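Local coordinates for protein transcription regulator, Crp family (Thermus thermophilus, PDB 4EV0) that binds cyclic AMP and DNA as a homodimer and activates transcription from a set of promoters in a cAMP-dependent manner, at residues D16-Y21 and R110-V115; R24-Q29 and D94-A99; Y44-G49 and L68-L73; L80-R85 and L100-Y105. All blocks are in the same frame, centred on the assembly; numbering follows the deposited sequence.

How the contacts relate
From the N terminus, helix 12-19 comes first, and contact 1 sets its end against 110-115, closing a long loop in which the other three contacts are nested. Strand 23-27 follows and pairs with the start of strand 95-101 in contact 2. Inside that loop, contact 3 lays the corner at 44-49 against the turn 68-73; strands 42-46 and 95-101 are sheet neighbours, with L98 N 2.8 Å from L45 O. Contact 4 opens after contact 3 has closed and crosses contact 2. Contacts 2 and 3 thus build one sheet of the beta roll and its corner, contact 1 joins the flanking helices, and contact 4 joins the cAMP-binding segment to helix 102-111.

Contact 1: residues D16-Y21 and R110-V115; sequences DLALSY and RRLPLV. With SO4 (sulfate ion), chain H.
L17 of the first helix packs against R111 and L112, and the joining is by packing, methyl on methyl and methyl on guanidinium. Its CD2 stands 3.9 Å from L112 CD1, the two side chains crossing at a slant, and A18 CB reaches the same methyl, L112 CD1, at 4.2 Å. With CG anti to the backbone N (chi1 -169°), L17 sends both methyls across. Against R111 the meeting is of another kind: L17 CD1 sits over one face of the guanidinium, offset toward its rim, while L17 CG comes within 3.8 Å of R111 NH2. Were L17 cut back to an alanine, the R111 guanidinium would probably lose the methyl over its face, and L112 CD1 its neighbour. The contact brings together two helical pieces flanking the beta roll of a CAP-type cyclic nucleotide-binding domain: the end of helix 12-19 and the break between helices 102-111 and 114-135. Polar atoms meet loosely. Y21 OH approaches R111 NE obliquely at 3.9 Å, with ring and guanidinium planes 61° apart, and within the first segment S20 OG bonds to L17 O at 2.7 Å. Next to the break a sulfate, probably from the crystallisation liquor, takes a hydrogen bond from L114 N to its O4 (3.0 Å), and it is also hydrogen-bonded to R110 of the second subunit.

Contact 2: residues R24-Q29 and D94-A99; sequences RRLYPQ and DTELLA
Y27 and L97 meet on the face of the sheet that also carries R25, T95 and A99, and the Y27 side chain can be followed outward. CB leaves the strand with CG beside the backbone N (chi1 -67°), which carries the ring across L97 at about a right angle. CD1 comes to 3.5 Å from L97 CD1, and CE1 lies 3.7 Å from that same L97 CD1; both ring atoms meet the one methyl, which approaches the ring obliquely. I33 touches both Y27 and L97 and adds to this apolar patch. The backbones beneath are antiparallel: R25 pairs with L97 and Y27 with T95 as hydrogen-bonded pairs, R24 with L98 and L26 with E96 as non-hydrogen-bonded ones. The Y27 N to T95 O bond is nearly straight at 174°, whereas T95 N meets Y27 O (2.7 Å) tilted from the carbonyl plane. On the other face R24 and L98 lie side by side, as do L26 and E96, with L26 CG 4.2 Å from E96 CG. Past the last bridge D94 OD1 accepts from Q29 N at 2.8 Å, on its anti side. The joining is thus done by four main-chain hydrogen bonds, with the D94 carboxylate taking over where the strand runs into a loop, and the Y27-L97-I33 patch adds apolar packing on one face.

Contact 3: residues Y44-G49 and L68-L73; sequences YLVASG and LGPGEL
V46 is gripped at both backbone ends by the turn opposite: V46 N donates to E72 O at 3.0 Å, and V46 O accepts from G71 N at 2.8 Å, the latter in the carbonyl plane. The segment 68-73 forms a type II beta turn from G69 to E72, in which G71 takes the positive phi that would jam a side chain against the preceding carbonyl. On the facing segment the chain turns a corner at A47, where A47 and S48 form a classic beta bulge opposite E96. One bridge follows the turn, L45 with L73, a non-hydrogen-bonded pair. Of the side chains, V46 does most: with CG1 anti to the backbone N (chi1 169°), this methyl lies against the G69-P70 peptide, 3.5 Å from P70 N, while CB is 3.5 Å from G69 O. With V46 replaced by an alanine, a gap is likely to open under the G69-P70 peptide. P70 lies along the corner, CB near A47 O, CG near S48 CA and CD 3.4 Å from G49 O, and L45 CD1 packs on L73 CB at 3.6 Å. L73 lies close to the bound cAMP, and L73 O is hydrogen-bonded to R126 of helix 114-135. The contact thus joins strand 42-46 to the link between strands 61-68 and 73-74, with strand 95-101 flanking the corner through E96.

Contact 4: residues L80-R85 and L100-Y105; sequences LDEGER and LFREDY. With CMP (adenosine-3',5'-cyclic-monophosphate), chain G.
E82 lies over one face of the R102 guanidinium, its carboxylate stacked with the planes 25° apart. The E82 OE1 to R102 NH2 distance is 3.4 Å, a salt bridge of charge alone, since the oxygen stands well out of the guanidinium plane. R102 has CG anti to its backbone N (chi1 -168°) and an extended chain; its NH1 donates to L79 O, the stronger partner, and in a bent bond (131° at the hydrogen) to L80 O at 3.0 Å, from above the carbonyl plane. The guanidinium thus reaches two carbonyls in the last turn of helix 76-81, the short helix of the phosphate-binding cassette, which leads to R85. D81 OD1 accepts from G83 N, an Asx turn that shapes this exit, and D81 OD2 makes a salt bridge to R128 of the second subunit. R85 NH1 bonds cAMP O1P at 2.6 Å, in the guanidinium plane. L80 crosses Y105 at about a right angle, its CD2 3.5 Å from Y105 OH, which is hydrogen-bonded to H117 of the second subunit.

Contact 1: residues D16-Y21 and R110-V115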
loop_
_atom_site.group_PDB
_atom_site.type_symbol
_atom_site.label_atom_id
_atom_site.label_comp_id
_atom_site.label_asym_id
_atom_site.label_seq_id
_atom_site.Cartn_x
_atom_site.Cartn_y
_atom_site.Cartn_z
ATOM N N ASP B 16 21.745 23.816 10.771
ATOM C CA ASP B 16 23.099 23.646 11.275
ATOM C C ASP B 16 23.064 22.996 12.658
ATOM O O ASP B 16 23.822 22.070 12.954
ATOM C CB ASP B 16 23.804 25.004 11.341
ATOM C CG ASP B 16 23.840 25.709 9.994
ATOM O OD1 ASP B 16 23.737 25.017 8.954
ATOM O OD2 ASP B 16 23.972 26.952 9.974
ATOM N N LEU B 17 22.152 23.481 13.488
ATOM C CA LEU B 17 21.947 22.940 14.821
ATOM C C LEU B 17 21.628 21.447 14.764
ATOM O O LEU B 17 22.239 20.644 15.467
ATOM C CB LEU B 17 20.809 23.718 15.498
ATOM C CG LEU B 17 20.462 23.602 16.984
ATOM C CD1 LEU B 17 19.579 24.787 17.375
ATOM C CD2 LEU B 17 19.735 22.305 17.302
ATOM N N ALA B 18 20.669 21.084 13.922
ATOM C CA ALA B 18 20.255 19.689 13.788
ATOM C C ALA B 18 21.395 18.775 13.302
ATOM O O ALA B 18 21.624 17.701 13.863
ATOM C CB ALA B 18 19.027 19.581 12.880
ATOM N N LEU B 19 22.128 19.218 12.285
ATOM C CA LEU B 19 23.215 18.425 11.714
ATOM C C LEU B 19 24.321 18.072 12.711
ATOM O O LEU B 19 25.074 17.118 12.491
ATOM C CB LEU B 19 23.814 19.152 10.509
ATOM C CG LEU B 19 22.916 19.080 9.276
ATOM C CD1 LEU B 19 23.467 19.928 8.145
ATOM C CD2 LEU B 19 22.767 17.630 8.849
ATOM N N SER B 20 24.411 18.833 13.807
ATOM C CA SER B 20 25.503 18.672 14.773
ATOM C C SER B 20 25.326 17.441 15.659
ATOM O O SER B 20 26.261 17.035 16.362
ATOM C CB SER B 20 25.680 19.935 15.630
ATOM O OG SER B 20 24.642 20.088 16.590
ATOM N N TYR B 21 24.125 16.856 15.626
ATOM C CA TYR B 21 23.840 15.636 16.383
ATOM C C TYR B 21 24.248 14.351 15.620
ATOM O O TYR B 21 24.245 13.245 16.174
ATOM C CB TYR B 21 22.358 15.596 16.761
ATOM C CG TYR B 21 21.943 16.597 17.824
ATOM C CD1 TYR B 21 21.760 17.944 17.517
ATOM C CD2 TYR B 21 21.693 16.189 19.129
ATOM C CE1 TYR B 21 21.367 18.859 18.489
ATOM C CE2 TYR B 21 21.299 17.097 20.106
ATOM C CZ TYR B 21 21.140 18.428 19.780
ATOM O OH TYR B 21 20.753 19.328 20.752
ATOM N N ARG B 110 13.827 17.601 21.355
ATOM C CA ARG B 110 13.532 18.462 22.511
ATOM C C ARG B 110 13.874 19.916 22.215
ATOM O O ARG B 110 13.242 20.828 22.740
ATOM C CB ARG B 110 14.273 17.996 23.760
ATOM C CG ARG B 110 13.610 16.838 24.473
ATOM C CD ARG B 110 14.309 16.536 25.803
ATOM N NE ARG B 110 13.349 16.035 26.787
ATOM C CZ ARG B 110 13.517 16.089 28.106
ATOM N NH1 ARG B 110 14.622 16.621 28.615
ATOM N NH2 ARG B 110 12.581 15.611 28.917
ATOM N N ARG B 111 14.879 20.115 21.369
ATOM C CA ARG B 111 15.212 21.441 20.864
ATOM C C ARG B 111 14.460 21.794 19.569
ATOM O O ARG B 111 14.071 22.948 19.389
ATOM C CB ARG B 111 16.729 21.599 20.681
ATOM C CG ARG B 111 17.469 21.910 21.990
ATOM C CD ARG B 111 18.264 23.208 21.907
ATOM N NE ARG B 111 19.548 23.003 21.242
ATOM C CZ ARG B 111 20.531 23.901 21.204
ATOM N NH1 ARG B 111 20.387 25.082 21.795
ATOM N NH2 ARG B 111 21.668 23.616 20.577
ATOM N N LEU B 112 14.255 20.812 18.681
ATOM C CA LEU B 112 13.521 21.045 17.426
ATOM C C LEU B 112 12.434 20.007 17.118
ATOM O O LEU B 112 12.655 19.105 16.302
ATOM C CB LEU B 112 14.482 21.126 16.231
ATOM C CG LEU B 112 15.515 22.253 16.264
ATOM C CD1 LEU B 112 16.483 22.177 15.065
ATOM C CD2 LEU B 112 14.805 23.607 16.341
ATOM N N PRO B 113 11.252 20.154 17.740
ATOM C CA PRO B 113 10.145 19.199 17.588
ATOM C C PRO B 113 9.797 18.976 16.119
ATOM O O PRO B 113 9.336 17.900 15.723
ATOM C CB PRO B 113 8.971 19.902 18.295
ATOM C CG PRO B 113 9.576 20.888 19.202
ATOM C CD PRO B 113 10.868 21.324 18.552
ATOM N N LEU B 114 10.028 20.003 15.309
ATOM C CA LEU B 114 9.694 19.954 13.897
ATOM C C LEU B 114 10.431 18.818 13.166
ATOM O O LEU B 114 10.031 18.409 12.054
ATOM C CB LEU B 114 9.980 21.307 13.243
ATOM C CG LEU B 114 9.230 21.610 11.945
ATOM C CD1 LEU B 114 7.703 21.549 12.166
ATOM C CD2 LEU B 114 9.661 22.958 11.366
ATOM N N VAL B 115 11.493 18.304 13.790
ATOM C CA VAL B 115 12.206 17.148 13.250
ATOM C C VAL B 115 11.389 15.881 13.438
ATOM O O VAL B 115 11.306 15.053 12.540
ATOM C CB VAL B 115 13.584 16.953 13.912
ATOM C CG1 VAL B 115 14.218 15.649 13.439
ATOM C CG2 VAL B 115 14.485 18.137 13.605
HETATM S S SO4 H . 10.955 24.101 15.723
HETATM O O1 SO4 H . 11.497 24.736 16.927
HETATM O O2 SO4 H . 9.497 24.270 15.727
HETATM O O3 SO4 H . 11.505 24.731 14.524
HETATM O O4 SO4 H . 11.287 22.684 15.742
#

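Contact 2: residues R24-Q29 and D94-A99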
loop_
_atom_site.group_PDB
_atom_site.type_symbol
_atom_site.label_atom_id
_atom_site.label_comp_id
_atom_site.label_asym_id
_atom_site.label_seq_id
_atom_site.Cartn_x
_atom_site.Cartn_y
_atom_site.Cartn_z
ATOM N N ARG B 24 29.359 10.739 11.206
ATOM C CA ARG B 24 29.722 10.334 9.859
ATOM C C ARG B 24 30.009 8.830 9.805
ATOM O O ARG B 24 30.718 8.302 10.648
ATOM C CB ARG B 24 30.932 11.142 9.388
ATOM C CG ARG B 24 30.727 12.661 9.458
ATOM C CD ARG B 24 32.005 13.420 9.077
ATOM N NE ARG B 24 31.720 14.742 8.512
ATOM C CZ ARG B 24 32.038 15.898 9.090
ATOM N NH1 ARG B 24 32.652 15.905 10.260
ATOM N NH2 ARG B 24 31.744 17.048 8.492
ATOM N N ARG B 25 29.421 8.145 8.827
ATOM C CA ARG B 25 29.694 6.727 8.581
ATOM C C ARG B 25 29.893 6.513 7.073
ATOM O O ARG B 25 29.158 7.081 6.260
ATOM C CB ARG B 25 28.552 5.839 9.099
ATOM C CG ARG B 25 28.284 5.904 10.619
ATOM C CD ARG B 25 29.295 5.070 11.396
ATOM N NE ARG B 25 28.915 4.814 12.790
ATOM C CZ ARG B 25 29.219 5.609 13.814
ATOM N NH1 ARG B 25 29.874 6.747 13.605
ATOM N NH2 ARG B 25 28.858 5.275 15.049
ATOM N N LEU B 26 30.894 5.711 6.708
ATOM C CA LEU B 26 31.238 5.495 5.299
ATOM C C LEU B 26 31.007 4.055 4.841
ATOM O O LEU B 26 31.413 3.106 5.518
ATOM C CB LEU B 26 32.689 5.896 5.019
ATOM C CG LEU B 26 33.008 7.384 4.831
ATOM C CD1 LEU B 26 32.816 8.185 6.118
ATOM C CD2 LEU B 26 34.434 7.567 4.292
ATOM N N TYR B 27 30.351 3.903 3.687
ATOM C CA TYR B 27 30.126 2.583 3.085
ATOM C C TYR B 27 30.529 2.559 1.617
ATOM O O TYR B 27 29.883 3.205 0.785
ATOM C CB TYR B 27 28.658 2.141 3.244
ATOM C CG TYR B 27 28.305 1.877 4.681
ATOM C CD1 TYR B 27 27.855 2.903 5.509
ATOM C CD2 TYR B 27 28.470 0.611 5.229
ATOM C CE1 TYR B 27 27.567 2.669 6.840
ATOM C CE2 TYR B 27 28.184 0.367 6.560
ATOM C CZ TYR B 27 27.737 1.397 7.364
ATOM O OH TYR B 27 27.461 1.142 8.690
ATOM N N PRO B 28 31.596 1.806 1.296
ATOM C CA PRO B 28 32.112 1.609 -0.072
ATOM C C PRO B 28 31.101 0.882 -0.955
ATOM O O PRO B 28 30.206 0.224 -0.419
ATOM C CB PRO B 28 33.333 0.705 0.138
ATOM C CG PRO B 28 33.729 0.899 1.587
ATOM C CD PRO B 28 32.411 1.104 2.302
ATOM N N GLN B 29 31.255 0.998 -2.277
ATOM C CA GLN B 29 30.416 0.293 -3.257
ATOM C C GLN B 29 30.157 -1.172 -2.909
ATOM O O GLN B 29 31.098 -1.954 -2.738
ATOM C CB GLN B 29 31.066 0.337 -4.647
ATOM C CG GLN B 29 30.542 1.421 -5.573
ATOM C CD GLN B 29 30.256 0.915 -6.980
ATOM O OE1 GLN B 29 30.462 -0.261 -7.288
ATOM N NE2 GLN B 29 29.772 1.807 -7.839
ATOM N N ASP B 94 30.033 4.273 -3.655
ATOM C CA ASP B 94 30.767 4.704 -2.475
ATOM C C ASP B 94 29.875 5.748 -1.819
ATOM O O ASP B 94 29.484 6.730 -2.456
ATOM C CB ASP B 94 32.120 5.322 -2.842
ATOM C CG ASP B 94 33.212 4.277 -3.102
ATOM O OD1 ASP B 94 32.905 3.072 -3.248
ATOM O OD2 ASP B 94 34.394 4.682 -3.177
ATOM N N THR B 95 29.541 5.527 -0.551
ATOM C CA THR B 95 28.486 6.301 0.096
ATOM C C THR B 95 28.895 6.920 1.438
ATOM O O THR B 95 29.535 6.274 2.287
ATOM C CB THR B 95 27.200 5.440 0.268
ATOM O OG1 THR B 95 26.710 5.038 -1.016
ATOM C CG2 THR B 95 26.114 6.214 0.988
ATOM N N GLU B 96 28.546 8.192 1.610
ATOM C CA GLU B 96 28.683 8.851 2.898
ATOM C C GLU B 96 27.321 9.001 3.545
ATOM O O GLU B 96 26.392 9.560 2.962
ATOM C CB GLU B 96 29.357 10.209 2.756
ATOM C CG GLU B 96 30.852 10.122 2.527
ATOM C CD GLU B 96 31.509 11.482 2.528
ATOM O OE1 GLU B 96 32.413 11.705 3.366
ATOM O OE2 GLU B 96 31.118 12.326 1.691
ATOM N N LEU B 97 27.222 8.480 4.761
ATOM C CA LEU B 97 25.992 8.501 5.533
ATOM C C LEU B 97 26.142 9.365 6.767
ATOM O O LEU B 97 27.152 9.279 7.475
ATOM C CB LEU B 97 25.619 7.079 5.958
ATOM C CG LEU B 97 25.256 6.109 4.825
ATOM C CD1 LEU B 97 24.852 4.760 5.389
ATOM C CD2 LEU B 97 24.139 6.679 3.946
ATOM N N LEU B 98 25.149 10.206 7.031
ATOM C CA LEU B 98 25.087 10.920 8.296
ATOM C C LEU B 98 24.110 10.184 9.196
ATOM O O LEU B 98 22.915 10.102 8.895
ATOM C CB LEU B 98 24.663 12.372 8.092
ATOM C CG LEU B 98 25.681 13.315 7.453
ATOM C CD1 LEU B 98 25.013 14.627 7.091
ATOM C CD2 LEU B 98 26.882 13.556 8.374
ATOM N N ALA B 99 24.622 9.629 10.291
ATOM C CA ALA B 99 23.824 8.778 11.167
ATOM C C ALA B 99 23.344 9.510 12.410
ATOM O O ALA B 99 24.097 10.265 13.046
ATOM C CB ALA B 99 24.608 7.550 11.560
#

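Contact 3: residues Y44-G49 and L68-L73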
loop_
_atom_site.group_PDB
_atom_site.type_symbol
_atom_site.label_atom_id
_atom_site.label_comp_id
_atom_site.label_asym_id
_atom_site.label_seq_id
_atom_site.Cartn_x
_atom_site.Cartn_y
_atom_site.Cartn_z
ATOM N N TYR B 44 19.591 7.213 9.019
ATOM C CA TYR B 44 20.663 7.751 8.199
ATOM C C TYR B 44 20.139 8.736 7.163
ATOM O O TYR B 44 19.097 8.511 6.533
ATOM C CB TYR B 44 21.429 6.625 7.477
ATOM C CG TYR B 44 22.006 5.543 8.367
ATOM C CD1 TYR B 44 21.259 4.427 8.710
ATOM C CD2 TYR B 44 23.303 5.631 8.852
ATOM C CE1 TYR B 44 21.777 3.429 9.517
ATOM C CE2 TYR B 44 23.839 4.636 9.670
ATOM C CZ TYR B 44 23.069 3.536 9.995
ATOM O OH TYR B 44 23.586 2.541 10.800
ATOM N N LEU B 45 20.878 9.826 6.999
ATOM C CA LEU B 45 20.746 10.706 5.849
ATOM C C LEU B 45 21.859 10.350 4.879
ATOM O O LEU B 45 22.968 10.020 5.300
ATOM C CB LEU B 45 20.913 12.159 6.285
ATOM C CG LEU B 45 19.694 13.079 6.336
ATOM C CD1 LEU B 45 18.384 12.291 6.434
ATOM C CD2 LEU B 45 19.833 14.038 7.497
ATOM N N VAL B 46 21.572 10.404 3.582
ATOM C CA VAL B 46 22.611 10.193 2.577
ATOM C C VAL B 46 23.285 11.522 2.255
ATOM O O VAL B 46 22.640 12.453 1.768
ATOM C CB VAL B 46 22.051 9.570 1.284
ATOM C CG1 VAL B 46 23.103 9.612 0.175
ATOM C CG2 VAL B 46 21.571 8.147 1.542
ATOM N N ALA B 47 24.575 11.620 2.562
ATOM C CA ALA B 47 25.351 12.809 2.227
ATOM C C ALA B 47 25.871 12.746 0.780
ATOM O O ALA B 47 25.871 13.750 0.060
ATOM C CB ALA B 47 26.492 12.969 3.193
ATOM N N SER B 48 26.310 11.561 0.366
ATOM C CA SER B 48 26.765 11.336 -1.000
ATOM C C SER B 48 26.687 9.846 -1.323
ATOM O O SER B 48 26.792 9.013 -0.424
ATOM C CB SER B 48 28.203 11.810 -1.163
ATOM O OG SER B 48 29.087 10.905 -0.530
ATOM N N GLY B 49 26.512 9.514 -2.602
ATOM C CA GLY B 49 26.439 8.128 -3.021
ATOM C C GLY B 49 25.011 7.700 -3.308
ATOM O O GLY B 49 24.142 8.533 -3.580
ATOM N N LEU B 68 17.991 5.488 -3.011
ATOM C CA LEU B 68 18.098 6.766 -2.327
ATOM C C LEU B 68 19.394 7.455 -2.681
ATOM O O LEU B 68 20.467 6.838 -2.663
ATOM C CB LEU B 68 18.004 6.585 -0.812
ATOM C CG LEU B 68 16.760 5.842 -0.329
ATOM C CD1 LEU B 68 16.764 5.744 1.180
ATOM C CD2 LEU B 68 15.474 6.515 -0.830
ATOM N N GLY B 69 19.289 8.737 -3.008
ATOM C CA GLY B 69 20.463 9.551 -3.254
ATOM C C GLY B 69 20.575 10.601 -2.173
ATOM O O GLY B 69 19.796 10.574 -1.217
ATOM N N PRO B 70 21.545 11.524 -2.324
ATOM C CA PRO B 70 21.802 12.643 -1.408
ATOM C C PRO B 70 20.540 13.355 -0.902
ATOM O O PRO B 70 19.624 13.665 -1.678
ATOM C CB PRO B 70 22.653 13.590 -2.256
ATOM C CG PRO B 70 23.441 12.656 -3.134
ATOM C CD PRO B 70 22.518 11.492 -3.435
ATOM N N GLY B 71 20.502 13.588 0.409
ATOM C CA GLY B 71 19.416 14.310 1.037
ATOM C C GLY B 71 18.289 13.418 1.509
ATOM O O GLY B 71 17.382 13.871 2.216
ATOM N N GLU B 72 18.331 12.150 1.120
ATOM C CA GLU B 72 17.237 11.240 1.424
ATOM C C GLU B 72 17.506 10.430 2.687
ATOM O O GLU B 72 18.659 10.199 3.053
ATOM C CB GLU B 72 16.937 10.338 0.221
ATOM C CG GLU B 72 16.093 11.022 -0.864
ATOM C CD GLU B 72 15.927 10.168 -2.114
ATOM O OE1 GLU B 72 16.930 9.975 -2.846
ATOM O OE2 GLU B 72 14.792 9.688 -2.365
ATOM N N LEU B 73 16.431 9.992 3.334
ATOM C CA LEU B 73 16.492 9.384 4.654
ATOM C C LEU B 73 16.071 7.910 4.668
ATOM O O LEU B 73 15.162 7.517 3.937
ATOM C CB LEU B 73 15.590 10.191 5.589
ATOM C CG LEU B 73 15.395 9.769 7.041
ATOM C CD1 LEU B 73 15.232 11.016 7.888
ATOM C CD2 LEU B 73 14.179 8.897 7.197
#

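Contact 4: residues L80-R85 and L100-Y105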
loop_
_atom_site.group_PDB
_atom_site.type_symbol
_atom_site.label_atom_id
_atom_site.label_comp_id
_atom_site.label_asym_id
_atom_site.label_seq_id
_atom_site.Cartn_x
_atom_site.Cartn_y
_atom_site.Cartn_z
ATOM N N LEU B 80 12.688 4.603 15.777
ATOM C CA LEU B 80 11.486 5.052 16.454
ATOM C C LEU B 80 10.899 4.015 17.398
ATOM O O LEU B 80 10.584 4.341 18.540
ATOM C CB LEU B 80 10.447 5.488 15.424
ATOM C CG LEU B 80 10.748 6.813 14.726
ATOM C CD1 LEU B 80 9.905 6.943 13.462
ATOM C CD2 LEU B 80 10.503 7.993 15.692
ATOM N N ASP B 81 10.756 2.775 16.931
ATOM C CA ASP B 81 10.035 1.747 17.696
ATOM C C ASP B 81 10.918 0.648 18.300
ATOM O O ASP B 81 10.425 -0.228 19.017
ATOM C CB ASP B 81 8.910 1.120 16.853
ATOM C CG ASP B 81 9.419 0.445 15.579
ATOM O OD1 ASP B 81 10.629 0.088 15.524
ATOM O OD2 ASP B 81 8.596 0.268 14.627
ATOM N N GLU B 82 12.213 0.700 17.989
ATOM C CA GLU B 82 13.191 -0.291 18.459
ATOM C C GLU B 82 12.902 -1.698 17.920
ATOM O O GLU B 82 13.431 -2.683 18.429
ATOM C CB GLU B 82 13.321 -0.294 20.003
ATOM C CG GLU B 82 13.426 1.106 20.652
ATOM C CD GLU B 82 13.673 1.079 22.181
ATOM O OE1 GLU B 82 12.905 1.723 22.936
ATOM O OE2 GLU B 82 14.647 0.438 22.634
ATOM N N GLY B 83 12.054 -1.790 16.894
ATOM C CA GLY B 83 11.811 -3.053 16.211
ATOM C C GLY B 83 12.983 -3.398 15.300
ATOM O O GLY B 83 13.852 -2.558 15.051
ATOM N N GLU B 84 13.011 -4.620 14.780
ATOM C CA GLU B 84 14.045 -4.974 13.814
ATOM C C GLU B 84 13.911 -4.132 12.554
ATOM O O GLU B 84 12.853 -3.538 12.297
ATOM C CB GLU B 84 13.988 -6.458 13.476
ATOM C CG GLU B 84 14.205 -7.355 14.667
ATOM C CD GLU B 84 13.979 -8.812 14.337
ATOM O OE1 GLU B 84 13.209 -9.096 13.389
ATOM O OE2 GLU B 84 14.578 -9.672 15.027
ATOM N N ARG B 85 14.992 -4.064 11.785
ATOM C CA ARG B 85 14.964 -3.390 10.502
ATOM C C ARG B 85 13.893 -4.046 9.635
ATOM O O ARG B 85 13.855 -5.271 9.504
ATOM C CB ARG B 85 16.316 -3.515 9.816
ATOM C CG ARG B 85 17.446 -2.856 10.559
ATOM C CD ARG B 85 17.209 -1.371 10.641
ATOM N NE ARG B 85 18.396 -0.682 11.139
ATOM C CZ ARG B 85 18.425 0.615 11.431
ATOM N NH1 ARG B 85 17.316 1.347 11.266
ATOM N NH2 ARG B 85 19.553 1.177 11.877
ATOM N N LEU B 100 22.089 9.279 12.769
ATOM C CA LEU B 100 21.567 9.853 13.997
ATOM C C LEU B 100 21.089 8.750 14.932
ATOM O O LEU B 100 20.141 8.024 14.631
ATOM C CB LEU B 100 20.450 10.835 13.673
ATOM C CG LEU B 100 19.667 11.381 14.857
ATOM C CD1 LEU B 100 20.583 12.194 15.762
ATOM C CD2 LEU B 100 18.501 12.204 14.331
ATOM N N PHE B 101 21.765 8.608 16.063
ATOM C CA PHE B 101 21.433 7.539 16.992
ATOM C C PHE B 101 20.234 7.907 17.840
ATOM O O PHE B 101 19.812 9.060 17.850
ATOM C CB PHE B 101 22.659 7.114 17.793
ATOM C CG PHE B 101 23.646 6.353 16.963
ATOM C CD1 PHE B 101 24.507 7.019 16.100
ATOM C CD2 PHE B 101 23.671 4.967 16.984
ATOM C CE1 PHE B 101 25.406 6.314 15.291
ATOM C CE2 PHE B 101 24.570 4.259 16.178
ATOM C CZ PHE B 101 25.434 4.936 15.334
ATOM N N ARG B 102 19.652 6.916 18.501
ATOM C CA ARG B 102 18.380 7.112 19.180
ATOM C C ARG B 102 18.486 8.127 20.330
ATOM O O ARG B 102 17.630 9.006 20.474
ATOM C CB ARG B 102 17.826 5.775 19.670
ATOM C CG ARG B 102 16.388 5.869 20.116
ATOM C CD ARG B 102 15.807 4.518 20.471
ATOM N NE ARG B 102 14.786 4.666 21.501
ATOM C CZ ARG B 102 13.499 4.935 21.272
ATOM N NH1 ARG B 102 13.039 5.069 20.029
ATOM N NH2 ARG B 102 12.665 5.056 22.298
ATOM N N GLU B 103 19.544 8.014 21.132
ATOM C CA GLU B 103 19.740 8.932 22.251
ATOM C C GLU B 103 19.994 10.361 21.771
ATOM O O GLU B 103 19.583 11.320 22.422
ATOM C CB GLU B 103 20.874 8.464 23.176
ATOM C CG GLU B 103 20.612 7.132 23.873
ATOM C CD GLU B 103 19.212 7.052 24.475
ATOM O OE1 GLU B 103 18.985 7.648 25.556
ATOM O OE2 GLU B 103 18.334 6.397 23.860
ATOM N N ASP B 104 20.660 10.504 20.628
ATOM C CA ASP B 104 20.941 11.837 20.106
ATOM C C ASP B 104 19.720 12.437 19.433
ATOM O O ASP B 104 19.523 13.655 19.455
ATOM C CB ASP B 104 22.128 11.810 19.152
ATOM C CG ASP B 104 23.425 11.489 19.858
ATOM O OD1 ASP B 104 23.715 12.127 20.898
ATOM O OD2 ASP B 104 24.147 10.591 19.381
ATOM N N TYR B 105 18.901 11.571 18.845
ATOM C CA TYR B 105 17.635 11.982 18.274
ATOM C C TYR B 105 16.698 12.522 19.370
ATOM O O TYR B 105 16.061 13.562 19.194
ATOM C CB TYR B 105 17.006 10.802 17.517
ATOM C CG TYR B 105 15.510 10.858 17.423
ATOM C CD1 TYR B 105 14.885 11.527 16.373
ATOM C CD2 TYR B 105 14.716 10.240 18.376
ATOM C CE1 TYR B 105 13.507 11.587 16.283
ATOM C CE2 TYR B 105 13.323 10.293 18.298
ATOM C CZ TYR B 105 12.725 10.964 17.247
ATOM O OH TYR B 105 11.348 11.021 17.169
HETATM P P CMP G . 14.100 0.629 9.237
HETATM O O1P CMP G . 14.858 1.115 10.437
HETATM O O2P CMP G . 12.866 -0.219 9.449
HETATM O "O5'" CMP G . 15.100 -0.115 8.212
HETATM C "C5'" CMP G . 14.791 -0.216 6.823
HETATM C "C4'" CMP G . 14.256 1.092 6.353
HETATM O "O4'" CMP G . 13.679 1.013 5.036
HETATM C "C3'" CMP G . 13.115 1.617 7.167
HETATM O "O3'" CMP G . 13.514 1.962 8.478
HETATM C "C2'" CMP G . 12.630 2.754 6.287
HETATM O "O2'" CMP G . 13.527 3.849 6.332
HETATM C "C1'" CMP G . 12.760 2.090 4.905
HETATM N N9 CMP G . 11.473 1.565 4.439
HETATM C C8 CMP G . 10.729 0.603 5.015
HETATM N N7 CMP G . 9.582 0.423 4.300
HETATM C C5 CMP G . 9.600 1.279 3.257
HETATM C C6 CMP G . 8.716 1.597 2.106
HETATM N N6 CMP G . 7.537 0.936 1.940
HETATM N N1 CMP G . 9.127 2.570 1.247
HETATM C C2 CMP G . 10.285 3.230 1.411
HETATM N N3 CMP G . 11.142 2.980 2.428
HETATM C C4 CMP G . 10.853 2.036 3.358
#